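Local coordinates for protein putative fimbrial subunit (Corynebacterium diphtheriae, PDB 4HSQ) that binds calcium and, as the major pilin SpaD, here represented by its domains D2 and D3, probably forms the polymerised shaft of an adhesive pilus, at residues A[258-261]-A[265-268]. Sequence-based numbering, arbitrary orientation.
Sequences EGDD and LVSE. With CA (calcium ion), chain B.
Val266 pushes one methyl of its branched side chain, CG2, against the backbone of the loop residues 258-261, and this methyl makes the nearest approach to each of the three residues it touches. CG2 lies 3.8 Å from Asp260 CA and 4.0 Å from Asp260 CB, and the same methyl also lies near the carbonyl oxygens of the two preceding residues, Glu258 O at 4.1 Å and Gly259 O at 4.0 Å. The other methyl, CG1, stands anti to the Val266 backbone N (chi1 178°), which keeps CG2 beside that nitrogen and turned to the loop. No hydrogen bond joins the segments; the touch is purely van der Waals. Asp260, the centre of an inverse gamma turn, extends its carboxylate anti to its own N (chi1 -174°) and divides the two oxygens: OD1 binds the calcium ion at 2.4 Å, while OD2 accepts a hydrogen bond from Lys256 N, fixing the rotation of the group. The next residue, Asp261, reaches the calcium through its backbone O at 2.2 Å; its side-chain OD1 instead takes the N-H of Val263. A water 2.5 Å from the calcium and the carbonyl oxygens of Ile251, Glu253 and Thr264 complete the shell. Val266 thus packs against a calcium-binding loop that links helix 248-252 to strand 264-271 in the prealbumin-like domain of this pilin.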
loop_
_atom_site.group_PDB
_atom_site.type_symbol
_atom_site.label_atom_id
_atom_site.label_comp_id
_atom_site.label_asym_id
_atom_site.label_seq_id
_atom_site.Cartn_x
_atom_site.Cartn_y
_atom_site.Cartn_z
ATOM N N GLU A 258 -18.849 8.556 16.109
ATOM C CA GLU A 258 -19.005 7.114 16.312
ATOM C C GLU A 258 -18.160 6.365 15.259
ATOM O O GLU A 258 -18.168 6.753 14.103
ATOM C CB GLU A 258 -20.493 6.746 16.199
ATOM C CG GLU A 258 -20.793 5.293 16.492
ATOM C CD GLU A 258 -22.230 4.899 16.234
ATOM O OE1 GLU A 258 -23.035 5.768 15.825
ATOM O OE2 GLU A 258 -22.557 3.718 16.475
ATOM N N GLY A 259 -17.411 5.351 15.678
ATOM C CA GLY A 259 -16.544 4.577 14.787
ATOM C C GLY A 259 -15.217 5.247 14.478
ATOM O O GLY A 259 -14.438 4.745 13.667
ATOM N N ASP A 260 -14.914 6.358 15.164
ATOM C CA ASP A 260 -13.686 7.094 14.944
ATOM C C ASP A 260 -12.529 6.480 15.725
ATOM O O ASP A 260 -12.240 6.902 16.852
ATOM C CB ASP A 260 -13.862 8.576 15.322
ATOM C CG ASP A 260 -12.668 9.437 14.994
ATOM O OD1 ASP A 260 -11.820 8.995 14.179
ATOM O OD2 ASP A 260 -12.595 10.568 15.519
ATOM N N ASP A 261 -11.877 5.491 15.146
ATOM C CA ASP A 261 -10.740 4.898 15.810
ATOM C C ASP A 261 -9.464 5.458 15.173
ATOM O O ASP A 261 -9.534 6.356 14.323
ATOM C CB ASP A 261 -10.823 3.364 15.806
ATOM C CG ASP A 261 -10.818 2.727 14.437
ATOM O OD1 ASP A 261 -10.269 3.329 13.518
ATOM O OD2 ASP A 261 -11.269 1.571 14.321
ATOM N N LEU A 265 -10.727 7.557 9.346
ATOM C CA LEU A 265 -11.111 8.946 9.287
ATOM C C LEU A 265 -12.598 8.914 9.036
ATOM O O LEU A 265 -13.031 8.192 8.145
ATOM C CB LEU A 265 -10.364 9.686 8.193
ATOM C CG LEU A 265 -10.524 11.211 8.208
ATOM C CD1 LEU A 265 -9.212 11.873 7.842
ATOM C CD2 LEU A 265 -11.587 11.656 7.230
ATOM N N VAL A 266 -13.374 9.657 9.823
ATOM C CA VAL A 266 -14.828 9.717 9.688
ATOM C C VAL A 266 -15.194 11.073 9.095
ATOM O O VAL A 266 -14.809 12.118 9.623
ATOM C CB VAL A 266 -15.602 9.451 11.028
ATOM C CG1 VAL A 266 -17.113 9.575 10.837
ATOM C CG2 VAL A 266 -15.256 8.103 11.625
ATOM N N SER A 267 -15.925 11.040 7.997
ATOM C CA SER A 267 -16.409 12.223 7.286
ATOM C C SER A 267 -17.933 12.303 7.403
ATOM O O SER A 267 -18.596 11.412 6.880
ATOM C CB SER A 267 -16.012 12.131 5.811
ATOM O OG SER A 267 -16.460 13.269 5.089
ATOM N N GLU A 268 -18.487 13.349 8.068
ATOM C CA GLU A 268 -19.954 13.539 8.183
ATOM C C GLU A 268 -20.400 14.455 7.101
ATOM O O GLU A 268 -19.827 15.532 6.962
ATOM C CB GLU A 268 -20.386 14.120 9.541
ATOM C CG GLU A 268 -20.236 13.179 10.710
ATOM C CD GLU A 268 -21.014 13.548 11.959
ATOM O OE1 GLU A 268 -21.368 14.738 12.129
ATOM O OE2 GLU A 268 -21.247 12.636 12.783
HETATM CA CA CA B . -9.641 8.404 13.434
HETATM O O HOH W 1 -9.798 10.627 12.350
#